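PDB 4YAR: 2-hydroxyethylphosphonate dioxygenase from Streptomyces viridochromogenes, which catalyses the iron-dependent oxidative cleavage of 2-hydroxyethylphosphonate to hydroxymethylphosphonate and formate, a step in biosynthesis of the antibiotic phosphinothricin tripeptide. Local coordinates for residues A[131-136]-A[196-201]; A[127-132]-A[180-185]; A[173-178]-A[324-329]. The protein carries 1 engineered substitution. All blocks are in the same frame, centred on the assembly; numbering follows the deposited sequence. Where two conformers were deposited one is given.

Contact 1: A[131-136]-A[196-201]. With CD (cadmium ion), chain E.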
ATOM      1  N   GLU A 131       6.959  -5.682  -4.516  1.00 23.56           N
ATOM      2  CA  GLU A 131       6.591  -4.555  -3.674  1.00 26.13           C
ATOM      3  C   GLU A 131       7.609  -3.419  -3.670  1.00 25.89           C
ATOM      4  O   GLU A 131       8.848  -3.623  -3.489  1.00 26.14           O
ATOM      5  CB  GLU A 131       6.287  -5.019  -2.267  1.00 24.72           C
ATOM      6  CG  GLU A 131       5.056  -5.879  -2.179  1.00 25.04           C
ATOM      7  CD  GLU A 131       5.223  -7.300  -2.717  1.00 25.80           C
ATOM      8  OE1 GLU A 131       6.371  -7.777  -2.855  1.00 24.37           O
ATOM      9  OE2 GLU A 131       4.172  -7.879  -3.020  1.00 25.36           O
ATOM     10  N   PRO A 132       7.076  -2.185  -3.754  1.00 24.55           N
ATOM     11  CA  PRO A 132       7.925  -1.013  -3.545  1.00 26.59           C
ATOM     12  C   PRO A 132       8.125  -0.857  -2.022  1.00 20.74           C
ATOM     13  O   PRO A 132       7.353  -1.430  -1.252  1.00 20.93           O
ATOM     14  CB  PRO A 132       7.059   0.108  -4.113  1.00 24.69           C
ATOM     15  CG  PRO A 132       5.666  -0.329  -3.908  1.00 26.37           C
ATOM     16  CD  PRO A 132       5.647  -1.831  -3.828  1.00 26.55           C
ATOM     17  N   ALA A 133       9.169  -0.183  -1.588  1.00 20.82           N
ATOM     18  CA  ALA A 133       9.374   0.027  -0.143  1.00 19.24           C
ATOM     19  C   ALA A 133       9.950   1.406   0.160  1.00 21.32           C
ATOM     20  O   ALA A 133      10.712   1.951  -0.627  1.00 23.31           O
ATOM     21  CB  ALA A 133      10.280  -1.034   0.420  1.00 21.43           C
ATOM     22  N   ILE A 134       9.622   1.942   1.345  1.00 18.03           N
ATOM     23  CA  ILE A 134      10.368   3.067   1.903  1.00 18.69           C
ATOM     24  C   ILE A 134      11.412   2.402   2.820  1.00 18.88           C
ATOM     25  O   ILE A 134      11.089   1.490   3.580  1.00 19.47           O
ATOM     26  CB  ILE A 134       9.469   4.092   2.702  1.00 19.60           C
ATOM     27  CG1 ILE A 134       8.567   4.968   1.787  1.00 21.01           C
ATOM     28  CG2 ILE A 134      10.296   5.033   3.573  1.00 21.75           C
ATOM     29  CD1 ILE A 134       7.457   5.744   2.508  1.00 21.86           C
ATOM     30  N   THR A 135      12.655   2.871   2.737  1.00 16.38           N
ATOM     31  CA  THR A 135      13.752   2.426   3.556  1.00 17.97           C
ATOM     32  C   THR A 135      14.366   3.636   4.213  1.00 17.39           C
ATOM     33  O   THR A 135      14.600   4.696   3.589  1.00 19.73           O
ATOM     34  CB  THR A 135      14.859   1.686   2.765  1.00 21.97           C
ATOM     35  OG1 THR A 135      14.261   0.606   2.014  1.00 27.15           O
ATOM     36  CG2 THR A 135      15.914   1.152   3.723  1.00 21.59           C
ATOM     37  N   VAL A 136      14.498   3.504   5.504  1.00 17.17           N
ATOM     38  CA  VAL A 136      15.058   4.580   6.344  1.00 18.17           C
ATOM     39  C   VAL A 136      16.155   4.023   7.240  1.00 17.32           C
ATOM     40  O   VAL A 136      16.010   2.966   7.848  1.00 17.57           O
ATOM     41  CB  VAL A 136      13.965   5.323   7.127  1.00 19.25           C
ATOM     42  CG1 VAL A 136      13.180   4.420   8.035  1.00 20.08           C
ATOM     43  CG2 VAL A 136      14.514   6.562   7.841  1.00 18.42           C
ATOM     44  N   SER A 196      12.627  -1.321   6.703  1.00 20.29           N
ATOM     45  CA  SER A 196      12.194  -1.481   5.334  1.00 21.51           C
ATOM     46  C   SER A 196      10.695  -1.709   5.402  1.00 22.56           C
ATOM     47  O   SER A 196      10.237  -2.700   5.994  1.00 22.46           O
ATOM     48  CB  SER A 196      12.895  -2.611   4.621  1.00 25.43           C
ATOM     49  OG  SER A 196      12.436  -2.733   3.267  1.00 34.03           O
ATOM     50  N   TYR A 197       9.952  -0.777   4.830  1.00 19.07           N
ATOM     51  CA  TYR A 197       8.504  -0.749   4.865  1.00 17.38           C
ATOM     52  C   TYR A 197       7.917  -0.882   3.441  1.00 18.33           C
ATOM     53  O   TYR A 197       8.035   0.054   2.636  1.00 18.03           O
ATOM     54  CB  TYR A 197       8.000   0.569   5.443  1.00 16.60           C
ATOM     55  CG  TYR A 197       6.482   0.595   5.605  1.00 17.44           C
ATOM     56  CD1 TYR A 197       5.878  -0.078   6.650  1.00 18.85           C
ATOM     57  CD2 TYR A 197       5.678   1.276   4.712  1.00 17.61           C
ATOM     58  CE1 TYR A 197       4.510  -0.101   6.796  1.00 19.92           C
ATOM     59  CE2 TYR A 197       4.298   1.300   4.835  1.00 20.31           C
ATOM     60  CZ  TYR A 197       3.702   0.613   5.899  1.00 19.91           C
ATOM     61  OH  TYR A 197       2.338   0.635   5.996  1.00 21.41           O
ATOM     62  N   THR A 198       7.298  -2.021   3.190  1.00 20.07           N
ATOM     63  CA  THR A 198       6.721  -2.286   1.874  1.00 21.32           C
ATOM     64  C   THR A 198       5.228  -1.906   1.846  1.00 22.93           C
ATOM     65  O   THR A 198       4.549  -1.819   2.846  1.00 26.30           O
ATOM     66  CB  THR A 198       6.860  -3.743   1.526  1.00 25.06           C
ATOM     67  OG1 THR A 198       6.021  -4.467   2.432  1.00 26.92           O
ATOM     68  CG2 THR A 198       8.308  -4.256   1.603  1.00 27.27           C
ATOM     69  N   ALA A 199       4.744  -1.516   0.700  1.00 25.55           N
ATOM     70  CA  ALA A 199       3.297  -1.335   0.563  1.00 26.06           C
ATOM     71  C   ALA A 199       2.856  -2.461  -0.336  1.00 23.60           C
ATOM     72  O   ALA A 199       3.664  -2.983  -1.080  1.00 21.61           O
ATOM     73  CB  ALA A 199       3.015   0.000  -0.096  1.00 25.07           C
ATOM     74  N   GLN A 200       1.547  -2.708  -0.367  1.00 26.42           N
ATOM     75  CA  GLN A 200       0.930  -3.575  -1.406  1.00 27.09           C
ATOM     76  C   GLN A 200       1.239  -3.058  -2.772  1.00 24.60           C
ATOM     77  O   GLN A 200       1.250  -1.869  -3.013  1.00 22.72           O
ATOM     78  CB  GLN A 200      -0.600  -3.690  -1.195  1.00 30.74           C
ATOM     79  CG  GLN A 200      -1.480  -2.563  -1.802  1.00 31.24           C
ATOM     80  CD  GLN A 200      -1.226  -1.128  -1.277  1.00 28.63           C
ATOM     81  OE1 GLN A 200      -0.721  -0.900  -0.151  1.00 28.87           O
ATOM     82  NE2 GLN A 200      -1.636  -0.142  -2.088  1.00 27.44           N
ATOM     83  N   SER A 201       1.514  -3.957  -3.707  1.00 22.64           N
ATOM     84  CA  SER A 201       1.672  -3.585  -5.097  1.00 22.17           C
ATOM     85  C   SER A 201       0.263  -3.463  -5.690  1.00 21.94           C
ATOM     86  O   SER A 201      -0.550  -4.351  -5.608  1.00 20.30           O
ATOM     87  CB  SER A 201       2.431  -4.630  -5.883  1.00 24.45           C
ATOM     88  OG  SER A 201       2.404  -4.306  -7.240  1.00 23.98           O
TER
HETATM   89 CD    CD E 504       5.497  -9.944  -3.192  1.00 26.78          CD
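Ile134 and Tyr197 form an antiparallel hydrogen-bonded pair, and here the two strands are most tightly joined. Ile134 N lies 2.8 Å from Tyr197 O, and Tyr197 N lies 2.8 Å from Ile134 O, the latter bond being the straighter at 171°. The non-hydrogen-bonded pairs on either side, Ala133 with Thr198 and Thr135 with Ser196, put their side chains on the opposite face. There Thr198 turns its methyl rather than its hydroxyl toward Ala133 (chi1 67°, CG2 anti to the carbonyl carbon), with CG2 4.0 Å from Ala133 CB. Ser196, a substrate-binding residue, shares this face.

Beyond the strands the pairing slackens. Ala199 N makes a longer hydrogen bond, 3.3 Å, to Pro132 O, and Glu131 merely lays its CG 3.4 Å from Ala199 O. The Glu131 chain then bends at chi2 (74°) and carries its carboxylate away from the pair, at a partly exposed end, where OE1 and OE2 chelate a cadmium ion.

In the six-stranded sheet, strand 133-140 is flanked on its other edge by strand 173-176, and strand 192-198 by strand 111-115; Tyr197 reaches strand 400-407 of the second sheet, stacking on Phe405 and hydrogen-bonding Ser407 OG.

Contact 2: A[127-132]-A[180-185]. With CD (cadmium ion), chain B; CD (cadmium ion), chain E.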
ATOM      1  N   ASN A 127      17.365 -10.915  -4.551  1.00 32.78           N
ATOM      2  CA  ASN A 127      16.670 -11.047  -5.845  1.00 35.12           C
ATOM      3  C   ASN A 127      15.718  -9.903  -6.226  1.00 36.12           C
ATOM      4  O   ASN A 127      15.303  -9.801  -7.379  1.00 33.18           O
ATOM      5  CB  ASN A 127      15.840 -12.338  -5.858  1.00 43.34           C
ATOM      6  CG  ASN A 127      16.677 -13.587  -5.607  1.00 47.32           C
ATOM      7  OD1 ASN A 127      16.223 -14.532  -4.940  1.00 55.07           O
ATOM      8  ND2 ASN A 127      17.911 -13.595  -6.130  1.00 43.75           N
ATOM      9  N   GLY A 128      15.335  -9.054  -5.289  1.00 35.09           N
ATOM     10  CA  GLY A 128      14.298  -8.021  -5.609  1.00 32.04           C
ATOM     11  C   GLY A 128      12.905  -8.593  -5.344  1.00 29.63           C
ATOM     12  O   GLY A 128      12.756  -9.786  -5.211  1.00 35.64           O
ATOM     13  N   HIS A 129      11.880  -7.766  -5.277  1.00 24.30           N
ATOM     14  CA  HIS A 129      10.533  -8.207  -5.014  1.00 23.19           C
ATOM     15  C   HIS A 129       9.573  -7.217  -5.656  1.00 24.10           C
ATOM     16  O   HIS A 129       9.943  -6.099  -5.965  1.00 26.33           O
ATOM     17  CB  HIS A 129      10.271  -8.378  -3.513  1.00 25.98           C
ATOM     18  CG  HIS A 129      10.814  -7.295  -2.652  1.00 25.35           C
ATOM     19  ND1 HIS A 129      10.263  -6.041  -2.613  1.00 24.72           N
ATOM     20  CD2 HIS A 129      11.819  -7.296  -1.734  1.00 25.67           C
ATOM     21  CE1 HIS A 129      10.945  -5.290  -1.769  1.00 26.26           C
ATOM     22  NE2 HIS A 129      11.897  -6.028  -1.221  1.00 23.44           N
ATOM     23  N   LEU A 130       8.368  -7.634  -5.914  1.00 22.12           N
ATOM     24  CA  LEU A 130       7.409  -6.790  -6.602  1.00 24.31           C
ATOM     25  C   LEU A 130       7.119  -5.523  -5.819  1.00 26.27           C
ATOM     26  O   LEU A 130       7.045  -4.433  -6.393  1.00 28.60           O
ATOM     27  CB  LEU A 130       6.112  -7.523  -6.752  1.00 25.18           C
ATOM     28  CG  LEU A 130       4.934  -6.794  -7.423  1.00 26.01           C
ATOM     29  CD1 LEU A 130       5.341  -6.283  -8.796  1.00 25.04           C
ATOM     30  CD2 LEU A 130       3.756  -7.742  -7.441  1.00 25.13           C
ATOM     31  N   GLU A 131       6.959  -5.682  -4.516  1.00 23.56           N
ATOM     32  CA  GLU A 131       6.591  -4.555  -3.674  1.00 26.13           C
ATOM     33  C   GLU A 131       7.609  -3.419  -3.670  1.00 25.89           C
ATOM     34  O   GLU A 131       8.848  -3.623  -3.489  1.00 26.14           O
ATOM     35  CB  GLU A 131       6.287  -5.019  -2.267  1.00 24.72           C
ATOM     36  CG  GLU A 131       5.056  -5.879  -2.179  1.00 25.04           C
ATOM     37  CD  GLU A 131       5.223  -7.300  -2.717  1.00 25.80           C
ATOM     38  OE1 GLU A 131       6.371  -7.777  -2.855  1.00 24.37           O
ATOM     39  OE2 GLU A 131       4.172  -7.879  -3.020  1.00 25.36           O
ATOM     40  N   PRO A 132       7.076  -2.185  -3.754  1.00 24.55           N
ATOM     41  CA  PRO A 132       7.925  -1.013  -3.545  1.00 26.59           C
ATOM     42  C   PRO A 132       8.125  -0.857  -2.022  1.00 20.74           C
ATOM     43  O   PRO A 132       7.353  -1.430  -1.252  1.00 20.93           O
ATOM     44  CB  PRO A 132       7.059   0.108  -4.113  1.00 24.69           C
ATOM     45  CG  PRO A 132       5.666  -0.329  -3.908  1.00 26.37           C
ATOM     46  CD  PRO A 132       5.647  -1.831  -3.828  1.00 26.55           C
ATOM     47  N   CYS A 180      13.836  -4.018  -8.035  0.50 32.96           N
ATOM     48  CA  CYS A 180      15.258  -3.689  -7.990  0.50 36.23           C
ATOM     49  C   CYS A 180      15.936  -4.556  -6.925  0.50 33.41           C
ATOM     50  O   CYS A 180      15.504  -4.554  -5.772  0.50 29.24           O
ATOM     51  CB  CYS A 180      15.463  -2.202  -7.651  0.50 39.06           C
ATOM     52  SG  CYS A 180      17.112  -1.549  -8.071  0.50 42.64           S
ATOM     53  N   PRO A 181      16.964  -5.318  -7.309  1.00 35.13           N
ATOM     54  CA  PRO A 181      17.703  -6.056  -6.272  1.00 36.00           C
ATOM     55  C   PRO A 181      18.456  -5.073  -5.391  1.00 31.81           C
ATOM     56  O   PRO A 181      18.925  -4.041  -5.895  1.00 33.03           O
ATOM     57  CB  PRO A 181      18.703  -6.877  -7.067  1.00 37.59           C
ATOM     58  CG  PRO A 181      18.068  -7.033  -8.406  1.00 39.61           C
ATOM     59  CD  PRO A 181      17.404  -5.720  -8.652  1.00 36.20           C
ATOM     60  N   HIS A 182      18.586  -5.380  -4.107  1.00 27.21           N
ATOM     61  CA  HIS A 182      19.186  -4.413  -3.193  1.00 23.99           C
ATOM     62  C   HIS A 182      19.900  -5.121  -2.069  1.00 23.71           C
ATOM     63  O   HIS A 182      19.613  -6.317  -1.764  1.00 25.36           O
ATOM     64  CB  HIS A 182      18.136  -3.421  -2.648  1.00 25.63           C
ATOM     65  CG  HIS A 182      16.858  -4.059  -2.246  1.00 26.62           C
ATOM     66  ND1 HIS A 182      15.988  -4.600  -3.170  1.00 28.62           N
ATOM     67  CD2 HIS A 182      16.291  -4.253  -1.034  1.00 22.01           C
ATOM     68  CE1 HIS A 182      14.930  -5.081  -2.536  1.00 25.14           C
ATOM     69  NE2 HIS A 182      15.110  -4.891  -1.242  1.00 27.31           N
ATOM     70  N   SER A 183      20.868  -4.438  -1.479  1.00 20.38           N
ATOM     71  CA  SER A 183      21.476  -4.921  -0.236  1.00 21.58           C
ATOM     72  C   SER A 183      22.188  -3.808   0.429  1.00 18.38           C
ATOM     73  O   SER A 183      22.330  -2.713  -0.141  1.00 18.77           O
ATOM     74  CB  SER A 183      22.481  -6.071  -0.493  1.00 22.09           C
ATOM     75  OG  SER A 183      23.467  -5.641  -1.435  1.00 23.66           O
ATOM     76  N   TYR A 184      22.687  -4.060   1.644  1.00 18.73           N
ATOM     77  CA  TYR A 184      23.307  -3.002   2.438  1.00 19.39           C
ATOM     78  C   TYR A 184      24.520  -3.525   3.199  1.00 19.07           C
ATOM     79  O   TYR A 184      24.484  -4.673   3.611  1.00 21.24           O
ATOM     80  CB  TYR A 184      22.274  -2.498   3.485  1.00 19.74           C
ATOM     81  CG  TYR A 184      20.987  -2.035   2.840  1.00 19.15           C
ATOM     82  CD1 TYR A 184      20.864  -0.760   2.297  1.00 19.94           C
ATOM     83  CD2 TYR A 184      19.905  -2.855   2.765  1.00 22.18           C
ATOM     84  CE1 TYR A 184      19.677  -0.346   1.674  1.00 21.82           C
ATOM     85  CE2 TYR A 184      18.712  -2.462   2.155  1.00 21.58           C
ATOM     86  CZ  TYR A 184      18.606  -1.214   1.614  1.00 21.74           C
ATOM     87  OH  TYR A 184      17.425  -0.852   1.027  1.00 24.97           O
ATOM     88  N   SER A 185      25.538  -2.668   3.412  1.00 16.78           N
ATOM     89  CA  SER A 185      26.595  -2.946   4.327  1.00 18.85           C
ATOM     90  C   SER A 185      26.847  -1.758   5.187  1.00 19.03           C
ATOM     91  O   SER A 185      26.374  -0.664   4.844  1.00 19.43           O
ATOM     92  CB  SER A 185      27.887  -3.279   3.585  1.00 18.67           C
ATOM     93  OG  SER A 185      28.246  -2.259   2.680  1.00 20.35           O
TER
HETATM   94 CD    CD B 501      13.461  -5.505   0.390  1.00 30.03          CD
HETATM   95 CD    CD E 504       5.497  -9.944  -3.192  1.00 26.78          CD
HETATM   96  O   HOH W   1      12.819  -5.168  -5.121  1.00 27.88           O
HETATM   97  O   HOH W   2      12.053  -5.650   2.066  1.00 31.51           O
HETATM   98  O   HOH W   3      14.873  -4.579   2.211  1.00 24.65           O
HETATM   99  O   HOH W   4      12.106  -3.591   0.591  1.00 39.67           O
HETATM  100  O   HOH W   5      14.090  -7.781   0.626  1.00 27.23           O
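His129 and His182 meet at a cadmium ion, and metal coordination is the chief bond between their segments. His129 NE2 binds the ion at 2.3 Å and His182 NE2 at 2.4 Å, the two bonds nearly perpendicular at the metal. Four waters complete a distorted octahedron: water 2 lies across from His182, water 3 across from His129, and waters 4 and 5 roughly face each other. Both imidazoles have CG between the backbone N and the carbonyl carbon (chi1 43° in each), yet their planes stand at right angles. The two NE2 atoms, His129 and His182, are 3.4 Å apart because they share the metal.

Hydrogen bonds on the far side of the rings differ in strength. His182 ND1 donates to Cys180 O at 2.6 Å, nearly in the ring plane, which orients the ring and points NE2 at the metal. His129 ND1 makes only a weak bond to Glu131 O at 2.9 Å, which constrains its ring less.

Water 1 links the segments, accepting from His129 N and donating to Cys180 O, and it also lies over one face of the His129 imidazole. Cys180 O is therefore held by both a ring N-H and a water.

Backbone packing supplies the rest. Gly128, without a side chain, brings its CA to 4.0 Å from Pro181 CA. Two residues earlier, Asn126 OD1 accepts from both Gly128 N and His182 N and so ties the two segments together.

His129 and His182 are the iron ligands of the enzyme, and cadmium occupies their site here. No carboxylate binds this ion, and position 176, naturally Glu, is an engineered His. The pair corresponds to the histidine part of the two-histidine, one-carboxylate site of non-heme iron enzymes of the cupin fold.

Contact 3: A[173-178]-A[324-329]. Engineered in segment 173-178: His176 (natural residue Glu).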
ATOM      1  N   SER A 173      16.356   8.640   3.857  1.00 15.46           N
ATOM      2  CA  SER A 173      15.379   7.671   3.407  1.00 16.33           C
ATOM      3  C   SER A 173      15.263   7.694   1.919  1.00 14.55           C
ATOM      4  O   SER A 173      15.607   8.689   1.303  1.00 17.07           O
ATOM      5  CB  SER A 173      13.991   7.911   4.059  1.00 15.03           C
ATOM      6  OG  SER A 173      13.550   9.231   3.797  1.00 14.68           O
ATOM      7  N   TYR A 174      14.793   6.614   1.348  1.00 16.23           N
ATOM      8  CA  TYR A 174      14.484   6.572  -0.054  1.00 16.70           C
ATOM      9  C   TYR A 174      13.420   5.512  -0.378  1.00 19.51           C
ATOM     10  O   TYR A 174      13.174   4.553   0.402  1.00 17.80           O
ATOM     11  CB  TYR A 174      15.747   6.321  -0.899  1.00 19.34           C
ATOM     12  CG  TYR A 174      16.204   4.871  -0.918  1.00 21.42           C
ATOM     13  CD1 TYR A 174      16.743   4.237   0.198  1.00 23.76           C
ATOM     14  CD2 TYR A 174      16.103   4.129  -2.108  1.00 23.82           C
ATOM     15  CE1 TYR A 174      17.133   2.913   0.151  1.00 26.01           C
ATOM     16  CE2 TYR A 174      16.509   2.824  -2.167  1.00 25.33           C
ATOM     17  CZ  TYR A 174      17.038   2.210  -1.057  1.00 30.76           C
ATOM     18  OH  TYR A 174      17.385   0.873  -1.173  1.00 30.15           O
ATOM     19  N   VAL A 175      12.895   5.618  -1.596  1.00 19.25           N
ATOM     20  CA  VAL A 175      11.943   4.662  -2.093  1.00 23.15           C
ATOM     21  C   VAL A 175      12.643   3.805  -3.102  1.00 29.07           C
ATOM     22  O   VAL A 175      13.169   4.300  -4.110  1.00 24.54           O
ATOM     23  CB  VAL A 175      10.759   5.276  -2.779  1.00 23.31           C
ATOM     24  CG1 VAL A 175       9.889   4.131  -3.328  1.00 27.12           C
ATOM     25  CG2 VAL A 175      10.003   6.121  -1.785  1.00 23.16           C
ATOM     26  N   HIS A 176      12.508   2.513  -2.830  0.50 29.65           N
ATOM     27  CA  HIS A 176      13.099   1.461  -3.592  0.50 33.83           C
ATOM     28  C   HIS A 176      12.079   1.137  -4.677  0.50 33.43           C
ATOM     29  O   HIS A 176      10.850   0.996  -4.437  0.50 31.34           O
ATOM     30  CB  HIS A 176      13.441   0.275  -2.663  0.50 33.74           C
ATOM     31  CG  HIS A 176      14.155  -0.840  -3.339  0.50 35.04           C
ATOM     32  ND1 HIS A 176      15.298  -0.653  -4.090  0.50 36.59           N
ATOM     33  CD2 HIS A 176      13.879  -2.164  -3.392  0.50 34.82           C
ATOM     34  CE1 HIS A 176      15.689  -1.817  -4.577  0.50 33.36           C
ATOM     35  NE2 HIS A 176      14.863  -2.752  -4.137  0.50 26.58           N
ATOM     36  N   PRO A 177      12.564   1.091  -5.914  1.00 38.39           N
ATOM     37  CA  PRO A 177      11.592   0.739  -6.909  1.00 35.14           C
ATOM     38  C   PRO A 177      11.268  -0.766  -6.903  1.00 37.55           C
ATOM     39  O   PRO A 177      12.061  -1.561  -6.438  1.00 35.29           O
ATOM     40  CB  PRO A 177      12.276   1.137  -8.215  1.00 39.04           C
ATOM     41  CG  PRO A 177      13.746   1.123  -7.954  1.00 38.45           C
ATOM     42  CD  PRO A 177      13.920   1.334  -6.482  1.00 36.46           C
ATOM     43  N   SER A 178      10.092  -1.106  -7.397  1.00 36.47           N
ATOM     44  CA  SER A 178       9.678  -2.487  -7.600  1.00 41.43           C
ATOM     45  C   SER A 178      10.744  -3.288  -8.382  1.00 35.39           C
ATOM     46  O   SER A 178      11.325  -2.783  -9.304  1.00 32.98           O
ATOM     47  CB  SER A 178       8.366  -2.475  -8.360  1.00 41.64           C
ATOM     48  OG  SER A 178       8.225  -3.634  -9.141  1.00 38.91           O
ATOM     49  N   SER A 324       9.081  14.819   6.905  1.00 16.60           N
ATOM     50  CA  SER A 324       8.861  13.869   5.828  1.00 16.20           C
ATOM     51  C   SER A 324       9.950  12.899   5.578  1.00 16.93           C
ATOM     52  O   SER A 324      11.111  13.249   5.566  1.00 17.27           O
ATOM     53  CB  SER A 324       8.631  14.628   4.508  1.00 18.28           C
ATOM     54  OG  SER A 324       7.582  15.603   4.636  1.00 18.18           O
ATOM     55  N   MET A 325       9.558  11.648   5.352  1.00 16.08           N
ATOM     56  CA  MET A 325      10.456  10.670   4.760  1.00 14.96           C
ATOM     57  C   MET A 325      10.258  10.739   3.269  1.00 17.02           C
ATOM     58  O   MET A 325       9.434  11.548   2.775  1.00 17.24           O
ATOM     59  CB  MET A 325      10.188   9.235   5.218  1.00 13.01           C
ATOM     60  CG  MET A 325      10.247   9.057   6.665  1.00 13.54           C
ATOM     61  SD  MET A 325      10.103   7.275   6.978  1.00 18.15           S
ATOM     62  CE  MET A 325      10.015   7.419   8.810  1.00 18.46           C
ATOM     63  N   ALA A 326      11.107  10.026   2.535  1.00 14.52           N
ATOM     64  CA  ALA A 326      10.960   9.938   1.100  1.00 13.82           C
ATOM     65  C   ALA A 326       9.546   9.562   0.617  1.00 15.70           C
ATOM     66  O   ALA A 326       8.841   8.743   1.238  1.00 16.64           O
ATOM     67  CB  ALA A 326      11.990   9.010   0.568  1.00 15.68           C
ATOM     68  N   SER A 327       9.168  10.102  -0.553  1.00 16.96           N
ATOM     69  CA  SER A 327       7.874   9.790  -1.195  1.00 19.17           C
ATOM     70  C   SER A 327       8.046   9.739  -2.717  1.00 19.04           C
ATOM     71  O   SER A 327       9.050  10.212  -3.264  1.00 19.93           O
ATOM     72  CB  SER A 327       6.784  10.805  -0.849  1.00 19.87           C
ATOM     73  OG  SER A 327       7.119  12.118  -1.254  1.00 22.17           O
ATOM     74  N   ALA A 328       7.023   9.214  -3.382  1.00 18.88           N
ATOM     75  CA  ALA A 328       7.054   9.095  -4.807  1.00 18.10           C
ATOM     76  C   ALA A 328       5.653   9.304  -5.316  1.00 18.37           C
ATOM     77  O   ALA A 328       4.767   8.610  -4.890  1.00 16.43           O
ATOM     78  CB  ALA A 328       7.559   7.726  -5.195  1.00 19.88           C
ATOM     79  N   ALA A 329       5.426  10.294  -6.185  1.00 18.82           N
ATOM     80  CA  ALA A 329       4.068  10.503  -6.760  1.00 19.03           C
ATOM     81  C   ALA A 329       3.526   9.349  -7.587  1.00 19.43           C
ATOM     82  O   ALA A 329       2.310   9.214  -7.697  1.00 24.37           O
ATOM     83  CB  ALA A 329       4.030  11.796  -7.577  1.00 16.92           C
TER
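Ser173 OG accepts a hydrogen bond from Ala326 N at 2.9 Å, a nearly straight one (160° at the hydrogen), and this polar link fastens the strand to the loop running beside it. The Ser173 side chain starts out toward the loop, and its hydroxyl, set between the backbone N and the carbonyl carbon (chi1 56°), fits into the bend at Met325 and Ala326: OG is 3.5 Å from Met325 CA and 3.6 Å from Ala326 CB.

Apolar packing continues along the strand. The Ala326 methyl presses on the backbone, with CB 3.5 Å from Tyr174 CA. Two residues beyond Ser173, Val175 again faces the loop and offers one branch, CG2, which lies 4.2 Å from Ala326 CB and 4.5 Å from Ala328 CB. Tyr174 points the other way, and its OH is hydrogen-bonded to Trp147 NE1.

Strand 173-176 is an outermost strand of the six-stranded sheet, paired through its other edge with strand 133-140, whereas the loop connects strands 320-324 and 335-343 of the seven-stranded sheet and sends Met325 against Ile134, Leu403 and Phe405.

Overall arrangement
Contact 2 holds the metal, contact 1 borders it, and contact 3 lies on the outer side of the next strand. Contacts 1 and 2 share Glu131 and Pro132, their centres about 10 Å apart, so the segment that leaves the metal ligand His129 leads directly into contact 1. Contact 3, centred about 8 Å from contact 1, adds that next strand: probable hydrogen bonds of 2.9 Å join Thr135 N to Tyr174 O and Ala133 O to His176 N. Contacts 2 and 3, about 13 Å between centres, meet where Tyr184 OH lies 2.8 Å from Tyr174 OH. Substrate-binding Ser196 of contact 1 has its side chain about 4 Å from the cadmium ion bound by His129 and His182.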